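Long-range contacts in putative fimbrium tip subunit Fim1C (Bacteroides ovatus, PDB 4EPS), which is probably a component of the tip of fimbriae, the filamentous cell-surface appendages that mediate adhesion and biofilm formation: residues D199-G204 / Q229-Y234; K237-D242 / F255-G260; Q352-W357 / D397-T402; T343-P348 / D406-Q411. One frame throughout, in Å; residues are numbered along the deposited sequence.

Contact 1 of 4, residues D199-G204 / Q229-Y234; sequences DNVEEG and QIIGHY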
# COMPACT_ATOMS: atom_id res chain seq x y z
N ASP A 199 -31.56 -27.99 -10.63
CA ASP A 199 -32.78 -27.91 -9.80
C ASP A 199 -32.58 -28.21 -8.30
O ASP A 199 -33.17 -27.50 -7.49
CB ASP A 199 -33.90 -28.78 -10.37
CG ASP A 199 -34.41 -28.28 -11.70
OD1 ASP A 199 -35.01 -27.18 -11.74
OD2 ASP A 199 -34.22 -28.98 -12.71
N ASN A 200 -31.82 -29.26 -7.93
CA ASN A 200 -31.59 -29.58 -6.52
C ASN A 200 -30.23 -30.24 -6.35
O ASN A 200 -29.71 -30.81 -7.30
CB ASN A 200 -32.72 -30.47 -5.94
CG ASN A 200 -33.12 -31.62 -6.83
OD1 ASN A 200 -32.46 -32.65 -6.87
ND2 ASN A 200 -34.22 -31.46 -7.57
N VAL A 201 -29.67 -30.16 -5.14
CA VAL A 201 -28.34 -30.69 -4.85
C VAL A 201 -28.43 -32.18 -4.52
O VAL A 201 -29.08 -32.58 -3.55
CB VAL A 201 -27.62 -29.87 -3.76
CG1 VAL A 201 -26.20 -30.40 -3.51
CG2 VAL A 201 -27.57 -28.39 -4.13
N GLU A 202 -27.80 -33.00 -5.39
CA GLU A 202 -27.69 -34.46 -5.41
C GLU A 202 -26.49 -34.84 -6.27
O GLU A 202 -26.17 -34.09 -7.19
CB GLU A 202 -28.95 -35.11 -6.02
CG GLU A 202 -30.15 -35.24 -5.10
CD GLU A 202 -31.46 -35.54 -5.82
OE1 GLU A 202 -31.43 -36.12 -6.93
OE2 GLU A 202 -32.52 -35.19 -5.26
N GLU A 203 -25.89 -36.04 -6.05
CA GLU A 203 -24.75 -36.51 -6.86
C GLU A 203 -25.16 -36.69 -8.34
O GLU A 203 -24.39 -36.33 -9.24
CB GLU A 203 -24.18 -37.82 -6.30
CG GLU A 203 -22.74 -38.08 -6.72
CD GLU A 203 -22.17 -39.46 -6.41
OE1 GLU A 203 -22.58 -40.06 -5.39
OE2 GLU A 203 -21.29 -39.91 -7.18
N GLY A 204 -26.39 -37.18 -8.56
CA GLY A 204 -26.96 -37.41 -9.89
C GLY A 204 -27.45 -36.19 -10.64
O GLY A 204 -27.81 -36.31 -11.81
N GLN A 229 -33.68 -24.01 -12.15
CA GLN A 229 -32.76 -23.33 -11.27
C GLN A 229 -31.46 -24.10 -11.38
O GLN A 229 -31.49 -25.33 -11.51
CB GLN A 229 -33.27 -23.34 -9.81
CG GLN A 229 -34.47 -22.43 -9.58
CD GLN A 229 -34.83 -22.37 -8.12
OE1 GLN A 229 -34.60 -23.31 -7.35
NE2 GLN A 229 -35.43 -21.27 -7.70
N ILE A 230 -30.34 -23.39 -11.38
CA ILE A 230 -29.03 -23.98 -11.31
C ILE A 230 -28.48 -23.58 -9.94
O ILE A 230 -28.43 -22.38 -9.64
CB ILE A 230 -28.09 -23.59 -12.48
CG1 ILE A 230 -28.64 -24.15 -13.83
CG2 ILE A 230 -26.65 -24.07 -12.21
CD1 ILE A 230 -27.98 -23.50 -15.10
N ILE A 231 -28.11 -24.56 -9.13
CA ILE A 231 -27.56 -24.29 -7.80
C ILE A 231 -26.06 -24.38 -7.91
O ILE A 231 -25.52 -25.38 -8.39
CB ILE A 231 -28.12 -25.25 -6.70
CG1 ILE A 231 -29.67 -25.42 -6.76
CG2 ILE A 231 -27.62 -24.84 -5.27
CD1 ILE A 231 -30.53 -24.17 -6.75
N GLY A 232 -25.38 -23.32 -7.50
CA GLY A 232 -23.92 -23.32 -7.51
C GLY A 232 -23.39 -23.36 -6.09
O GLY A 232 -23.89 -22.64 -5.22
N HIS A 233 -22.45 -24.27 -5.85
CA HIS A 233 -21.70 -24.40 -4.61
C HIS A 233 -20.26 -23.94 -4.89
O HIS A 233 -19.68 -24.34 -5.89
CB HIS A 233 -21.75 -25.86 -4.09
CG HIS A 233 -23.04 -26.21 -3.41
ND1 HIS A 233 -23.18 -27.38 -2.68
CD2 HIS A 233 -24.20 -25.52 -3.33
CE1 HIS A 233 -24.40 -27.36 -2.18
NE2 HIS A 233 -25.06 -26.26 -2.55
N TYR A 234 -19.73 -23.06 -4.05
CA TYR A 234 -18.35 -22.56 -4.18
C TYR A 234 -17.94 -22.04 -2.83
O TYR A 234 -18.78 -21.47 -2.12
CB TYR A 234 -18.23 -21.44 -5.27
CG TYR A 234 -18.87 -20.14 -4.84
CD1 TYR A 234 -20.24 -19.94 -4.94
CD2 TYR A 234 -18.10 -19.12 -4.28
CE1 TYR A 234 -20.84 -18.77 -4.46
CE2 TYR A 234 -18.69 -17.95 -3.80
CZ TYR A 234 -20.05 -17.77 -3.93
OH TYR A 234 -20.63 -16.62 -3.45
O HOH W 1 -35.76 -25.76 -8.40
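D199 and Q229 meet first through their backbones. The amide of D199 donates to the carbonyl oxygen of Q229, D199 N to Q229 O being 2.8 Å with an N-H...O angle of 153°, and the donor stands 24° out of the carbonyl plane. A possible return bond comes from the aspartate side chain, which was modelled in two conformers. In one of them CG is turned back beside its own backbone N (chi1 -67°) and OD2 is taken by the side chain of N228, while OD1 reaches Q229 N only in a weak and doubtful bond of 3.5 Å. A water adds another polar link, donating to Q229 OE1 at 2.9 Å and, over a longer distance, to the carbonyl oxygen of D199.

Apolar contact takes over at V201. Its CG2 sits 3.7 Å from I231 CG2, the two side chains crossing at about a right angle. The same methyl lies 3.7 Å from H233 NE2, while V201 CG1 comes to 3.8 Å from H233 CE1, so both branches of the valine reach the far end of the imidazole. V201 and H233 approach from opposite directions, and the ring also meets Y197 edge to face.

This is a surface contact within the fimbrillin-like region: the loop leaving strand 195-198 turns away from strand 229-234 after V201. The two strands are antiparallel neighbours, with I231 bonded to Y197 and H233 to A195. Strand 237-242 pairs along the other edge of 229-234, while I230 and Y234 pack on strand 148-174.

Contact 2 of 4, residues K237-D242 / F255-G260; sequences KQCTLD and FVVDGG
Turned beside its backbone N (chi1 -64°), the ring of F255 lays one face over L241. The leucine backbone puts CB over the middle of that ring, 3.9 Å from its centroid and only 4° off the normal, a CH-pi contact. A chi1 of -45° then sends the CG branch so that L241 CD2 reaches the stem of the phenylalanine, 3.7 Å from F255 CB. At the ring edge, in its plane, lies D242 O, 3.5 Å from F255 CZ. Cutting F255 back to an alanine is likely to uncover L241 CB and open a gap beside D242.

No direct hydrogen bond joins the two segments: side chains meet between strands 237-242 and 251-256, which run roughly antiparallel without pairing. L241, F255 and V257 also touch strand 148-174, to which F255 and V257 are backbone-bonded. V257 CG2 packs 4.0 Å from C239 SG. V257 then opens a type I' turn to G260, closed by G260 N to V257 O. On that turn D258 faces K237; in one of two lysine conformers a long, tentative salt bridge forms, K237 NZ to D258 OD2 3.9 Å, with a water between the two atoms.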
# COMPACT_ATOMS: atom_id res chain seq x y z
N LYS A 237 -20.30 -21.58 0.39
CA LYS A 237 -21.61 -20.96 0.29
C LYS A 237 -22.34 -21.38 -0.97
O LYS A 237 -21.86 -22.25 -1.69
CB LYS A 237 -21.56 -19.42 0.42
CG LYS A 237 -20.53 -18.70 -0.44
CD LYS A 237 -20.24 -17.29 0.11
CE LYS A 237 -21.37 -16.30 -0.14
NZ LYS A 237 -20.97 -14.92 0.23
N GLN A 238 -23.51 -20.81 -1.21
CA GLN A 238 -24.27 -21.22 -2.38
C GLN A 238 -24.99 -20.08 -3.03
O GLN A 238 -25.20 -19.00 -2.46
CB GLN A 238 -25.24 -22.36 -2.01
CG GLN A 238 -26.56 -21.93 -1.37
CD GLN A 238 -27.37 -23.14 -0.99
OE1 GLN A 238 -27.23 -23.69 0.11
NE2 GLN A 238 -28.18 -23.63 -1.93
N CYS A 239 -25.37 -20.33 -4.27
CA CYS A 239 -26.12 -19.37 -5.03
C CYS A 239 -27.16 -20.12 -5.85
O CYS A 239 -26.98 -21.30 -6.14
CB CYS A 239 -25.20 -18.52 -5.90
SG CYS A 239 -24.22 -19.46 -7.08
N THR A 240 -28.25 -19.45 -6.17
CA THR A 240 -29.27 -20.01 -7.03
C THR A 240 -29.30 -19.13 -8.25
O THR A 240 -29.52 -17.92 -8.12
CB THR A 240 -30.64 -20.11 -6.34
OG1 THR A 240 -30.56 -21.05 -5.27
CG2 THR A 240 -31.75 -20.56 -7.29
N LEU A 241 -29.14 -19.76 -9.42
CA LEU A 241 -29.22 -19.08 -10.70
C LEU A 241 -30.56 -19.43 -11.31
O LEU A 241 -30.76 -20.57 -11.73
CB LEU A 241 -28.05 -19.48 -11.60
CG LEU A 241 -26.69 -19.48 -10.86
CD1 LEU A 241 -25.63 -20.15 -11.67
CD2 LEU A 241 -26.32 -18.08 -10.37
N ASP A 242 -31.49 -18.48 -11.26
CA ASP A 242 -32.83 -18.65 -11.81
C ASP A 242 -32.75 -18.37 -13.31
O ASP A 242 -32.59 -17.22 -13.70
CB ASP A 242 -33.81 -17.70 -11.10
CG ASP A 242 -34.03 -18.10 -9.64
OD1 ASP A 242 -34.75 -19.09 -9.39
OD2 ASP A 242 -33.43 -17.46 -8.75
N PHE A 255 -24.67 -14.43 -15.02
CA PHE A 255 -24.96 -14.33 -13.59
C PHE A 255 -23.66 -13.94 -12.89
O PHE A 255 -22.71 -14.73 -12.90
CB PHE A 255 -25.47 -15.66 -13.04
CG PHE A 255 -26.79 -16.10 -13.61
CD1 PHE A 255 -27.99 -15.71 -13.01
CD2 PHE A 255 -26.84 -16.93 -14.72
CE1 PHE A 255 -29.22 -16.14 -13.51
CE2 PHE A 255 -28.08 -17.38 -15.22
CZ PHE A 255 -29.26 -16.98 -14.61
N VAL A 256 -23.60 -12.74 -12.30
CA VAL A 256 -22.40 -12.27 -11.57
C VAL A 256 -22.66 -12.57 -10.08
O VAL A 256 -23.58 -12.03 -9.49
CB VAL A 256 -22.08 -10.78 -11.85
CG1 VAL A 256 -20.88 -10.31 -11.00
CG2 VAL A 256 -21.80 -10.56 -13.35
N VAL A 257 -21.87 -13.47 -9.51
CA VAL A 257 -22.08 -13.92 -8.14
C VAL A 257 -21.19 -13.13 -7.18
O VAL A 257 -19.98 -13.07 -7.36
CB VAL A 257 -21.83 -15.46 -8.02
CG1 VAL A 257 -22.02 -15.95 -6.57
CG2 VAL A 257 -22.74 -16.24 -8.99
N ASP A 258 -21.81 -12.56 -6.15
CA ASP A 258 -21.14 -11.81 -5.08
C ASP A 258 -20.04 -10.83 -5.62
O ASP A 258 -18.92 -10.81 -5.13
CB ASP A 258 -20.54 -12.78 -4.03
CG ASP A 258 -20.09 -12.09 -2.74
OD1 ASP A 258 -20.71 -11.06 -2.36
OD2 ASP A 258 -19.09 -12.53 -2.14
N GLY A 259 -20.40 -10.02 -6.61
CA GLY A 259 -19.51 -8.99 -7.14
C GLY A 259 -18.53 -9.38 -8.22
O GLY A 259 -17.93 -8.50 -8.83
N GLY A 260 -18.38 -10.67 -8.47
CA GLY A 260 -17.48 -11.15 -9.50
C GLY A 260 -16.04 -10.75 -9.22
O GLY A 260 -15.58 -10.82 -8.08
O HOH W 2 -18.86 -15.09 -2.02

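Contact 3 of 4, residues Q352-W357 / D397-T402; sequences QSIHDW and DLYYDT
The hydroxyl of Y399 and the carbonyl oxygen of Q352 share one water, which lies 2.7 Å from Y399 OH and donates to Q352 O at 2.8 Å. The water sits in the plane of the tyrosine ring, so the phenol is tied at its far end to the residue just ahead of the N-cap of helix 354-359. That cap is S353, whose OG accepts from D356 N.

Below the hydroxyl, the ring is held on its face and at its edge. I354 CG1 lies over one face, 4.3 Å from the centroid, a CH-pi contact. At the edge, W357 and Y399 form a T-shaped pair with planes at 90°: the tyrosine edge points at the indole's face, and Y399 CD2 comes to 3.6 Å from W357 CE3. This is helix-to-helix packing, the first turn of helix 354-359 against helix 389-403, with F403 of the latter also meeting both rings.

W357 gets there with CG anti to its backbone N (chi1 163°), which carries the six-membered ring across to the second helix. There Y399 CA lies over the indole face, 4.0 Å from the centroid of that ring, while L398 CB stands in plane at its edge. T402 OG1 comes 3.6 Å from W357 CZ2.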
# COMPACT_ATOMS: atom_id res chain seq x y z
N GLN A 352 21.94 -47.37 -7.34
CA GLN A 352 22.39 -46.23 -8.11
C GLN A 352 21.62 -44.99 -7.62
O GLN A 352 20.38 -45.01 -7.60
CB GLN A 352 22.18 -46.51 -9.60
CG GLN A 352 22.35 -45.31 -10.51
CD GLN A 352 21.79 -45.56 -11.89
OE1 GLN A 352 20.59 -45.81 -12.07
NE2 GLN A 352 22.63 -45.41 -12.89
N SER A 353 22.34 -43.93 -7.20
CA SER A 353 21.69 -42.70 -6.73
C SER A 353 20.87 -42.06 -7.83
O SER A 353 21.08 -42.35 -9.00
CB SER A 353 22.74 -41.70 -6.23
OG SER A 353 23.55 -41.23 -7.30
N ILE A 354 19.94 -41.17 -7.46
CA ILE A 354 19.14 -40.43 -8.45
C ILE A 354 20.10 -39.57 -9.29
O ILE A 354 19.92 -39.46 -10.50
CB ILE A 354 18.05 -39.60 -7.74
CG1 ILE A 354 17.03 -40.54 -7.05
CG2 ILE A 354 17.33 -38.66 -8.73
CD1 ILE A 354 16.55 -40.03 -5.79
N HIS A 355 21.12 -38.99 -8.65
CA HIS A 355 22.14 -38.22 -9.36
C HIS A 355 22.83 -39.07 -10.45
O HIS A 355 22.92 -38.66 -11.61
CB HIS A 355 23.20 -37.69 -8.38
CG HIS A 355 24.36 -37.08 -9.09
ND1 HIS A 355 24.22 -35.90 -9.80
CD2 HIS A 355 25.62 -37.55 -9.25
CE1 HIS A 355 25.41 -35.66 -10.32
NE2 HIS A 355 26.28 -36.64 -10.03
N ASP A 356 23.33 -40.25 -10.06
CA ASP A 356 24.03 -41.14 -10.99
C ASP A 356 23.11 -41.55 -12.14
O ASP A 356 23.56 -41.52 -13.29
CB ASP A 356 24.63 -42.36 -10.28
CG ASP A 356 25.90 -42.08 -9.49
OD1 ASP A 356 26.46 -40.96 -9.62
OD2 ASP A 356 26.32 -42.96 -8.71
N TRP A 357 21.82 -41.84 -11.85
CA TRP A 357 20.86 -42.16 -12.92
C TRP A 357 20.69 -40.96 -13.84
O TRP A 357 20.73 -41.11 -15.07
CB TRP A 357 19.47 -42.57 -12.36
CG TRP A 357 18.38 -42.49 -13.40
CD1 TRP A 357 18.19 -43.35 -14.45
CD2 TRP A 357 17.41 -41.44 -13.57
NE1 TRP A 357 17.13 -42.93 -15.23
CE2 TRP A 357 16.64 -41.76 -14.70
CE3 TRP A 357 17.12 -40.27 -12.85
CZ2 TRP A 357 15.59 -40.94 -15.15
CZ3 TRP A 357 16.10 -39.44 -13.31
CH2 TRP A 357 15.35 -39.77 -14.45
N ASP A 397 10.09 -36.91 -10.42
CA ASP A 397 8.95 -37.35 -11.24
C ASP A 397 9.47 -38.07 -12.48
O ASP A 397 8.95 -39.14 -12.83
CB ASP A 397 8.05 -36.17 -11.63
CG ASP A 397 7.15 -35.67 -10.52
OD1 ASP A 397 7.07 -36.35 -9.46
OD2 ASP A 397 6.51 -34.61 -10.70
N LEU A 398 10.55 -37.54 -13.09
CA LEU A 398 11.21 -38.16 -14.25
C LEU A 398 11.78 -39.53 -13.85
O LEU A 398 11.65 -40.49 -14.62
CB LEU A 398 12.30 -37.26 -14.83
CG LEU A 398 11.85 -35.98 -15.53
CD1 LEU A 398 13.05 -35.13 -15.90
CD2 LEU A 398 11.05 -36.29 -16.78
N TYR A 399 12.35 -39.63 -12.62
CA TYR A 399 12.86 -40.90 -12.09
C TYR A 399 11.69 -41.87 -11.92
O TYR A 399 11.82 -43.04 -12.28
CB TYR A 399 13.59 -40.68 -10.76
CG TYR A 399 14.17 -41.95 -10.17
CD1 TYR A 399 13.42 -42.77 -9.33
CD2 TYR A 399 15.50 -42.30 -10.41
CE1 TYR A 399 13.96 -43.93 -8.78
CE2 TYR A 399 16.06 -43.44 -9.84
CZ TYR A 399 15.28 -44.26 -9.03
OH TYR A 399 15.82 -45.39 -8.49
N TYR A 400 10.57 -41.40 -11.35
CA TYR A 400 9.39 -42.24 -11.16
C TYR A 400 8.86 -42.77 -12.51
O TYR A 400 8.53 -43.95 -12.61
CB TYR A 400 8.27 -41.51 -10.39
CG TYR A 400 7.06 -42.40 -10.20
CD1 TYR A 400 7.02 -43.35 -9.19
CD2 TYR A 400 5.99 -42.35 -11.09
CE1 TYR A 400 5.93 -44.20 -9.04
CE2 TYR A 400 4.90 -43.22 -10.97
CZ TYR A 400 4.86 -44.13 -9.93
OH TYR A 400 3.78 -44.96 -9.79
N ASP A 401 8.81 -41.90 -13.54
CA ASP A 401 8.34 -42.24 -14.89
C ASP A 401 9.13 -43.40 -15.49
O ASP A 401 8.58 -44.20 -16.25
CB ASP A 401 8.45 -41.01 -15.81
CG ASP A 401 7.45 -39.90 -15.52
OD1 ASP A 401 6.51 -40.13 -14.72
OD2 ASP A 401 7.61 -38.79 -16.09
N THR A 402 10.41 -43.52 -15.11
CA THR A 402 11.32 -44.56 -15.59
C THR A 402 11.24 -45.84 -14.74
O THR A 402 11.16 -46.92 -15.32
CB THR A 402 12.77 -44.00 -15.61
OG1 THR A 402 12.78 -42.79 -16.37
CG2 THR A 402 13.78 -44.97 -16.23
O HOH W 3 18.36 -45.89 -9.26

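Contact 4 of 4, residues T343-P348 / D406-Q411; sequences TGKFSP and DFECFQ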
# COMPACT_ATOMS: atom_id res chain seq x y z
N THR A 343 6.05 -37.41 10.37
CA THR A 343 7.38 -38.03 10.36
C THR A 343 7.27 -39.30 9.53
O THR A 343 6.22 -39.95 9.51
CB THR A 343 7.88 -38.35 11.77
OG1 THR A 343 6.93 -39.23 12.38
CG2 THR A 343 8.09 -37.10 12.61
N GLY A 344 8.34 -39.65 8.83
CA GLY A 344 8.33 -40.87 8.03
C GLY A 344 9.64 -41.09 7.31
O GLY A 344 10.57 -40.28 7.44
N LYS A 345 9.69 -42.18 6.52
CA LYS A 345 10.85 -42.55 5.71
C LYS A 345 10.78 -41.75 4.42
O LYS A 345 9.74 -41.14 4.14
CB LYS A 345 10.89 -44.08 5.43
CG LYS A 345 11.02 -44.91 6.69
CD LYS A 345 10.74 -46.39 6.38
CE LYS A 345 11.17 -47.33 7.48
NZ LYS A 345 10.27 -47.25 8.67
N PHE A 346 11.88 -41.73 3.63
CA PHE A 346 11.88 -40.95 2.40
C PHE A 346 11.75 -41.87 1.21
O PHE A 346 10.90 -41.65 0.35
CB PHE A 346 13.14 -40.08 2.29
CG PHE A 346 13.10 -39.11 1.13
CD1 PHE A 346 12.57 -37.84 1.28
CD2 PHE A 346 13.62 -39.46 -0.12
CE1 PHE A 346 12.53 -36.94 0.21
CE2 PHE A 346 13.54 -38.58 -1.20
CZ PHE A 346 13.00 -37.33 -1.03
N SER A 347 12.64 -42.86 1.13
CA SER A 347 12.68 -43.80 0.02
C SER A 347 13.44 -45.03 0.44
O SER A 347 14.13 -44.98 1.47
CB SER A 347 13.35 -43.17 -1.20
OG SER A 347 14.76 -43.17 -1.09
N PRO A 348 13.44 -46.13 -0.34
CA PRO A 348 14.36 -47.22 0.00
C PRO A 348 15.80 -46.79 -0.30
O PRO A 348 16.00 -45.80 -1.02
CB PRO A 348 13.90 -48.38 -0.90
CG PRO A 348 13.14 -47.78 -2.00
CD PRO A 348 12.74 -46.38 -1.62
N ASP A 406 7.57 -46.73 -5.74
CA ASP A 406 6.67 -45.98 -4.86
C ASP A 406 7.39 -45.53 -3.59
O ASP A 406 7.25 -46.15 -2.53
CB ASP A 406 5.43 -46.83 -4.51
CG ASP A 406 4.58 -47.21 -5.72
OD1 ASP A 406 4.19 -46.29 -6.49
OD2 ASP A 406 4.28 -48.41 -5.88
N PHE A 407 8.17 -44.44 -3.72
CA PHE A 407 8.91 -43.85 -2.59
C PHE A 407 7.93 -43.32 -1.55
O PHE A 407 6.90 -42.74 -1.93
CB PHE A 407 9.80 -42.69 -3.07
CG PHE A 407 11.01 -43.01 -3.92
CD1 PHE A 407 11.41 -44.32 -4.15
CD2 PHE A 407 11.80 -41.98 -4.44
CE1 PHE A 407 12.55 -44.61 -4.90
CE2 PHE A 407 12.93 -42.27 -5.20
CZ PHE A 407 13.31 -43.57 -5.41
N GLU A 408 8.26 -43.48 -0.26
CA GLU A 408 7.40 -42.98 0.83
C GLU A 408 7.16 -41.46 0.73
O GLU A 408 6.07 -41.01 1.05
CB GLU A 408 7.97 -43.34 2.20
CG GLU A 408 8.01 -44.84 2.47
CD GLU A 408 9.28 -45.60 2.10
OE1 GLU A 408 9.85 -45.34 1.01
OE2 GLU A 408 9.68 -46.49 2.88
N CYS A 409 8.16 -40.68 0.25
CA CYS A 409 7.99 -39.21 0.12
C CYS A 409 6.80 -38.83 -0.78
O CYS A 409 6.15 -37.82 -0.51
CB CYS A 409 9.28 -38.55 -0.35
SG CYS A 409 9.81 -39.05 -2.00
N PHE A 410 6.49 -39.65 -1.81
CA PHE A 410 5.34 -39.40 -2.69
C PHE A 410 4.01 -39.59 -1.96
O PHE A 410 3.04 -38.91 -2.31
CB PHE A 410 5.36 -40.34 -3.91
CG PHE A 410 6.55 -40.22 -4.83
CD1 PHE A 410 6.99 -38.97 -5.26
CD2 PHE A 410 7.16 -41.36 -5.35
CE1 PHE A 410 8.08 -38.87 -6.13
CE2 PHE A 410 8.23 -41.24 -6.24
CZ PHE A 410 8.68 -40.00 -6.62
N GLN A 411 3.96 -40.51 -0.97
CA GLN A 411 2.74 -40.77 -0.20
C GLN A 411 2.46 -39.62 0.74
O GLN A 411 1.31 -39.21 0.87
CB GLN A 411 2.81 -42.10 0.59
CG GLN A 411 1.50 -42.50 1.29
CD GLN A 411 0.27 -42.45 0.39
OE1 GLN A 411 0.08 -43.29 -0.49
NE2 GLN A 411 -0.58 -41.44 0.60
O HOH W 4 12.35 -46.54 3.06
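F346 lays one ring face over C409. Both CB and SG of the cysteine sit against it, at 3.8 Å and 3.9 Å from the ring centroid, giving a CH-pi and a sulfur-aromatic contact together. A chi1 of -172° swings the F346 ring opposite its backbone N and back over C409, although F346 CB points away from the helix segment. With a serine here, C409 CB and SG would probably lose the face that covers them, and a gap would open toward W470 and Y504, which also border the ring.

The backbone of the same residue receives the amide of C409, C409 N to F346 O being 2.9 Å with an N-H...O angle of 151°. So a first-turn amide of helix 408-419 finds its acceptor in the loop that leaves edge strand 342-344, and this couples the helix start to the antiparallel sheet: G344 pairs with Y502, and the carbonyl of K345 accepts from the hydroxyl of Y504.

A second aromatic contact runs the other way. F407 offers one face to S347 CB, 3.7 Å from its centroid, and P348 CD comes at a slant to 3.5 Å from F407 CD1. S347 OG is turned to its own neighbour, donating to P348 O.

E408, bent at chi2, runs obliquely past K345, its OE1 reaching 3.4 Å from S347 CA. Its OE2 accepts from a water that also reaches S347 O weakly.

How the contacts relate
The four contacts form two touching pairs, well separated in space: centres of contacts 1 and 2 are about 13 Å apart, those of 3 and 4 about 15 Å, while contacts 2 and 3 are about 48 Å apart. Contacts 1 and 2 share neighbouring strands 229-234 and 237-242, joined by I230 with L241 and by Q229 with D242. Contact 1 is a surface join led by backbone and water bonds; contact 2, partly buried, relies mainly on apolar side chains, with no direct hydrogen bond across it. Contact 3 is the buried one, helix on helix and largely aromatic, whereas partly buried contact 4 ties a helix start to a sheet edge. F407 links these two by packing on Y399 and I354.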